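Local coordinates for putative carboxymuconolactone decarboxylase (Burkholderia xenovorans, PDB 2QEU), which is a putative carboxymuconolactone decarboxylase of the AhpD-like clan that may have peroxiredoxin activity, at residues 97-102 with 127-132; 104-109 with 116-121. One frame throughout, in Å; residues are numbered along the deposited sequence. Where two conformers were deposited one is given.

Contact 1. Residues 97-102 with 127-132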
loop_
_atom_site.group_PDB
_atom_site.type_symbol
_atom_site.label_atom_id
_atom_site.label_comp_id
_atom_site.label_asym_id
_atom_site.label_seq_id
_atom_site.Cartn_x
_atom_site.Cartn_y
_atom_site.Cartn_z
ATOM N N LEU B 97 -6.671 -23.418 -16.154
ATOM C CA LEU B 97 -5.710 -23.449 -15.062
ATOM C C LEU B 97 -6.071 -24.547 -14.074
ATOM O O LEU B 97 -7.229 -24.706 -13.746
ATOM C CB LEU B 97 -5.721 -22.123 -14.322
ATOM C CG LEU B 97 -4.517 -21.898 -13.367
ATOM C CD1 LEU B 97 -3.293 -21.432 -14.130
ATOM C CD2 LEU B 97 -4.906 -20.951 -12.197
ATOM N N SER B 98 -5.086 -25.310 -13.612
ATOM C CA SER B 98 -5.317 -26.289 -12.548
ATOM C C SER B 98 -5.273 -25.659 -11.165
ATOM O O SER B 98 -4.647 -24.601 -10.954
ATOM C CB SER B 98 -4.287 -27.406 -12.626
ATOM O OG SER B 98 -3.028 -26.965 -12.193
ATOM N N VAL B 99 -5.911 -26.332 -10.213
ATOM C CA VAL B 99 -5.815 -25.920 -8.812
ATOM C C VAL B 99 -4.346 -25.921 -8.322
ATOM O O VAL B 99 -3.885 -24.991 -7.663
ATOM C CB VAL B 99 -6.743 -26.738 -7.854
ATOM C CG1 VAL B 99 -6.527 -26.255 -6.373
ATOM C CG2 VAL B 99 -8.224 -26.581 -8.293
ATOM N N ASP B 100 -3.585 -26.942 -8.700
ATOM C CA ASP B 100 -2.156 -26.933 -8.339
ATOM C C ASP B 100 -1.420 -25.693 -8.810
ATOM O O ASP B 100 -0.631 -25.144 -8.046
ATOM C CB ASP B 100 -1.455 -28.159 -8.906
ATOM C CG ASP B 100 -1.839 -29.446 -8.214
ATOM O OD1 ASP B 100 -2.355 -29.414 -7.075
ATOM O OD2 ASP B 100 -1.636 -30.508 -8.837
ATOM N N GLU B 101 -1.627 -25.281 -10.068
ATOM C CA GLU B 101 -0.993 -24.073 -10.605
ATOM C C GLU B 101 -1.470 -22.814 -9.864
ATOM O O GLU B 101 -0.708 -21.896 -9.635
ATOM C CB GLU B 101 -1.277 -23.879 -12.096
ATOM C CG GLU B 101 -0.626 -24.878 -13.002
ATOM C CD GLU B 101 -1.048 -24.703 -14.452
ATOM O OE1 GLU B 101 -2.270 -24.638 -14.741
ATOM O OE2 GLU B 101 -0.138 -24.564 -15.279
ATOM N N LEU B 102 -2.751 -22.788 -9.526
ATOM C CA LEU B 102 -3.324 -21.673 -8.803
ATOM C C LEU B 102 -2.569 -21.480 -7.493
ATOM O O LEU B 102 -2.137 -20.376 -7.145
ATOM C CB LEU B 102 -4.801 -21.940 -8.503
ATOM C CG LEU B 102 -5.563 -20.834 -7.744
ATOM C CD1 LEU B 102 -5.743 -19.589 -8.664
ATOM C CD2 LEU B 102 -6.900 -21.359 -7.203
ATOM N N THR B 127 -9.810 -21.944 -1.514
ATOM C CA THR B 127 -11.047 -22.498 -0.951
ATOM C C THR B 127 -12.131 -22.660 -2.050
ATOM O O THR B 127 -12.748 -23.731 -2.212
ATOM C CB THR B 127 -11.594 -21.632 0.157
ATOM O OG1 THR B 127 -10.619 -21.543 1.194
ATOM C CG2 THR B 127 -12.932 -22.213 0.722
ATOM N N PHE B 128 -12.349 -21.588 -2.799
ATOM C CA PHE B 128 -13.221 -21.618 -3.962
ATOM C C PHE B 128 -12.779 -22.658 -4.993
ATOM O O PHE B 128 -13.630 -23.427 -5.483
ATOM C CB PHE B 128 -13.323 -20.220 -4.609
ATOM C CG PHE B 128 -14.020 -20.220 -5.955
ATOM C CD1 PHE B 128 -15.398 -20.267 -6.051
ATOM C CD2 PHE B 128 -13.281 -20.195 -7.122
ATOM C CE1 PHE B 128 -16.024 -20.265 -7.298
ATOM C CE2 PHE B 128 -13.873 -20.198 -8.339
ATOM C CZ PHE B 128 -15.250 -20.256 -8.440
ATOM N N ALA B 129 -11.489 -22.674 -5.312
ATOM C CA ALA B 129 -10.948 -23.481 -6.415
ATOM C C ALA B 129 -11.191 -24.974 -6.183
ATOM O O ALA B 129 -11.509 -25.735 -7.102
ATOM C CB ALA B 129 -9.475 -23.231 -6.550
ATOM N N VAL B 130 -11.005 -25.394 -4.943
ATOM C CA VAL B 130 -11.205 -26.812 -4.588
ATOM C C VAL B 130 -12.636 -27.276 -4.896
ATOM O O VAL B 130 -12.812 -28.350 -5.394
ATOM C CB VAL B 130 -10.785 -27.075 -3.109
ATOM C CG1 VAL B 130 -11.304 -28.470 -2.584
ATOM C CG2 VAL B 130 -9.218 -26.902 -2.980
ATOM N N GLU B 131 -13.612 -26.423 -4.652
ATOM C CA GLU B 131 -14.992 -26.715 -4.974
ATOM C C GLU B 131 -15.259 -26.537 -6.466
ATOM O O GLU B 131 -15.934 -27.370 -7.108
ATOM C CB GLU B 131 -15.952 -25.884 -4.125
ATOM C CG GLU B 131 -15.772 -26.048 -2.596
ATOM C CD GLU B 131 -15.656 -27.491 -2.123
ATOM O OE1 GLU B 131 -16.521 -28.322 -2.517
ATOM O OE2 GLU B 131 -14.704 -27.797 -1.352
ATOM N N PHE B 132 -14.709 -25.490 -7.059
ATOM C CA PHE B 132 -14.944 -25.237 -8.476
ATOM C C PHE B 132 -14.345 -26.299 -9.416
ATOM O O PHE B 132 -14.899 -26.579 -10.473
ATOM C CB PHE B 132 -14.451 -23.833 -8.878
ATOM C CG PHE B 132 -14.934 -23.406 -10.252
ATOM C CD1 PHE B 132 -16.287 -23.323 -10.534
ATOM C CD2 PHE B 132 -14.025 -23.116 -11.257
ATOM C CE1 PHE B 132 -16.704 -22.910 -11.767
ATOM C CE2 PHE B 132 -14.434 -22.718 -12.500
ATOM C CZ PHE B 132 -15.783 -22.648 -12.770
#
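Leu-102 overlaps Ala-129 with one branch: CD2 meets Ala-129 CB at 3.2 Å, tighter than usual for two methyl carbons. A chi1 of -179° sets Leu-102 CG opposite the backbone N and sends the CD2 methyl toward the other helix. Val-99, one turn earlier, reaches the same alanine with CG2, 4.0 Å from Ala-129 CB and 3.6 Å from Ala-129 O. Its other branch, CG1, approaches Val-130 CG2 more loosely at 4.4 Å. Ala-129 CB is thus the methyl that both side chains meet, and the CA atoms of Val-99 and Ala-129 lie 6.2 Å apart, a closeness consistent with the small alanine.

The helix start that presents Val-99 is fixed by a capping box. Ser-98 OG accepts from Glu-101 N at 3.1 Å, while Ser-98 N donates to the anti lone pair of Glu-101 OE1 along a nearly straight path (170°). Tyr-67 OH holds the other carboxylate oxygen, OE2.

This buried apolar seam joins the first turn of helix 99-113 to helix 122-137. Helix 82-94 packs Met-93 on Val-99 and Thr-89 on Leu-102, helix 65-79 adds Leu-70 and Val-73 on Leu-102, and Tyr-38 of the third subunit packs on Val-130.

Contact 2. Residues 104-109 with 116-121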
loop_
_atom_site.group_PDB
_atom_site.type_symbol
_atom_site.label_atom_id
_atom_site.label_comp_id
_atom_site.label_asym_id
_atom_site.label_seq_id
_atom_site.Cartn_x
_atom_site.Cartn_y
_atom_site.Cartn_z
ATOM N N GLU B 104 0.389 -22.667 -6.631
ATOM C CA GLU B 104 1.795 -22.289 -6.850
ATOM C C GLU B 104 1.946 -20.782 -7.100
ATOM O O GLU B 104 2.878 -20.190 -6.603
ATOM C CB GLU B 104 2.433 -23.114 -7.978
ATOM C CG GLU B 104 2.621 -24.589 -7.602
ATOM C CD GLU B 104 3.417 -25.401 -8.656
ATOM O OE1 GLU B 104 4.095 -24.758 -9.479
ATOM O OE2 GLU B 104 3.442 -26.657 -8.603
ATOM N N GLY B 105 1.026 -20.202 -7.882
ATOM C CA GLY B 105 1.075 -18.796 -8.206
ATOM C C GLY B 105 0.816 -17.914 -7.021
ATOM O O GLY B 105 1.513 -16.928 -6.783
ATOM N N ILE B 106 -0.258 -18.248 -6.284
ATOM C CA ILE B 106 -0.642 -17.487 -5.111
ATOM C C ILE B 106 0.459 -17.436 -4.059
ATOM O O ILE B 106 0.708 -16.403 -3.428
ATOM C CB ILE B 106 -1.978 -17.955 -4.490
ATOM C CG1 ILE B 106 -3.099 -17.635 -5.457
ATOM C CG2 ILE B 106 -2.271 -17.244 -3.143
ATOM C CD1 ILE B 106 -4.468 -18.319 -5.095
ATOM N N LEU B 107 1.111 -18.559 -3.810
ATOM C CA LEU B 107 2.204 -18.606 -2.837
ATOM C C LEU B 107 3.281 -17.587 -3.085
ATOM O O LEU B 107 3.918 -17.086 -2.173
ATOM C CB LEU B 107 2.772 -20.019 -2.748
ATOM C CG LEU B 107 1.841 -21.132 -2.216
ATOM C CD1 LEU B 107 2.515 -22.510 -2.400
ATOM C CD2 LEU B 107 1.577 -20.832 -0.706
ATOM N N LEU B 108 3.538 -17.292 -4.365
ATOM C CA LEU B 108 4.634 -16.362 -4.726
ATOM C C LEU B 108 4.371 -14.972 -4.172
ATOM O O LEU B 108 5.305 -14.215 -3.867
ATOM C CB LEU B 108 4.797 -16.320 -6.260
ATOM C CG LEU B 108 5.252 -17.633 -6.908
ATOM C CD1 LEU B 108 5.134 -17.589 -8.464
ATOM C CD2 LEU B 108 6.623 -18.140 -6.476
ATOM N N GLY B 109 3.095 -14.630 -3.961
ATOM C CA GLY B 109 2.770 -13.367 -3.269
ATOM C C GLY B 109 3.393 -13.209 -1.902
ATOM O O GLY B 109 3.647 -12.069 -1.493
ATOM N N PRO B 116 0.310 -12.159 4.674
ATOM C CA PRO B 116 -1.081 -11.712 4.302
ATOM C C PRO B 116 -1.464 -11.877 2.873
ATOM O O PRO B 116 -2.628 -11.878 2.582
ATOM C CB PRO B 116 -1.107 -10.259 4.751
ATOM C CG PRO B 116 -0.044 -10.167 5.839
ATOM C CD PRO B 116 1.072 -11.064 5.321
ATOM N N ALA B 117 -0.487 -11.978 1.977
ATOM C CA ALA B 117 -0.769 -12.281 0.571
ATOM C C ALA B 117 -1.519 -13.617 0.384
ATOM O O ALA B 117 -2.243 -13.797 -0.594
ATOM C CB ALA B 117 0.520 -12.312 -0.302
ATOM N N TRP B 118 -1.273 -14.541 1.300
ATOM C CA TRP B 118 -2.050 -15.781 1.430
ATOM C C TRP B 118 -3.223 -15.647 2.430
ATOM O O TRP B 118 -4.351 -16.042 2.132
ATOM C CB TRP B 118 -1.123 -16.904 1.885
ATOM C CG TRP B 118 -1.792 -18.147 2.330
ATOM C CD1 TRP B 118 -2.149 -18.471 3.593
ATOM C CD2 TRP B 118 -2.216 -19.216 1.496
ATOM N NE1 TRP B 118 -2.770 -19.673 3.610
ATOM C CE2 TRP B 118 -2.838 -20.156 2.334
ATOM C CE3 TRP B 118 -2.144 -19.469 0.123
ATOM C CZ2 TRP B 118 -3.385 -21.336 1.850
ATOM C CZ3 TRP B 118 -2.699 -20.627 -0.357
ATOM C CH2 TRP B 118 -3.260 -21.574 0.516
ATOM N N GLY B 119 -2.916 -15.145 3.628
ATOM C CA GLY B 119 -3.817 -15.245 4.749
ATOM C C GLY B 119 -5.082 -14.436 4.676
ATOM O O GLY B 119 -6.105 -14.854 5.161
ATOM N N LYS B 120 -5.005 -13.228 4.137
ATOM C CA LYS B 120 -6.188 -12.373 4.096
ATOM C C LYS B 120 -7.123 -12.858 2.976
ATOM O O LYS B 120 -8.196 -13.396 3.227
ATOM C CB LYS B 120 -5.834 -10.890 3.936
ATOM C CG LYS B 120 -5.072 -10.274 5.142
ATOM C CD LYS B 120 -4.699 -8.783 4.922
ATOM C CE LYS B 120 -5.905 -7.892 5.062
ATOM N NZ LYS B 120 -5.641 -6.461 4.776
ATOM N N THR B 121 -6.686 -12.705 1.740
ATOM C CA THR B 121 -7.533 -12.897 0.579
ATOM C C THR B 121 -7.085 -14.020 -0.339
ATOM O O THR B 121 -7.918 -14.807 -0.856
ATOM C CB THR B 121 -7.618 -11.527 -0.193
ATOM O OG1 THR B 121 -8.020 -10.497 0.728
ATOM C CG2 THR B 121 -8.585 -11.578 -1.314
HETATM O O HOH W 1 -0.667 -13.964 -3.234
#
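Ile-106 and Leu-107 bring their methyl groups to the indole of Trp-118, and this apolar meeting accounts for much of the 211 Å² buried between the segments. Both converge on one ring atom: Ile-106 CG2 and Leu-107 CD2 each lie 4.0 Å from Trp-118 CE3, approaching the ring obliquely. The side chains are oriented differently. Ile-106 crosses the tryptophan at about a right angle, whereas Leu-107 runs alongside it, pointing the same way. Leu-107 leaves its backbone heading away from 116-121, yet its CD2 branch turns back to the indole. On the tryptophan, a chi1 of 168° places CG across from the backbone N and carries the benzo ring to the two aliphatic residues.

A methyl-on-peptide contact forms a second group. Ala-117 CB rests against the peptide of Gly-109, 3.4 Å from Gly-109 O, and the CA atoms of these residues are 5.3 Å apart. Gly-109, with no side chain, suits this close approach.

Polar coupling is water-mediated: a single water donates to Ile-106 O (2.8 Å) and to Ala-117 O (3.1 Å), bridging carbonyls on the two segments. Trp-118 NE1 hydrogen-bonds to Ala-31 O of the third subunit, so the polar edge of the indole serves the assembly.

These interactions hold the short helix 116-119, which follows helix 99-113 in the chain, against it. Helix 122-137 packs on both residues of the pairing, through Ala-125 and Val-126 on Ile-106 and through Arg-123 and Val-126 on Trp-118; helix 65-79 adds Val-73 on Ile-106 and Ile-78 on Ala-117.

Both contacts use helix 99-113 and are buried, yet their chemistry differs. Contact 1, its centre about 13 Å from the centre of the chain, joins the start of that helix to helix 122-137 through aliphatic side chains, one of them also against a backbone carbonyl. Contact 2, its centre about 16 Å from that point, lies farther along, where the next short helix folds back, and adds an aromatic ring, a glycine approach and a bridging water. In sequence contact 2 is nested inside the loop closed by contact 1. Val-73 of helix 65-79 packs on a residue of each. Both also reach neighbouring subunits, where contact 2 involves more residues, including an indole hydrogen bond.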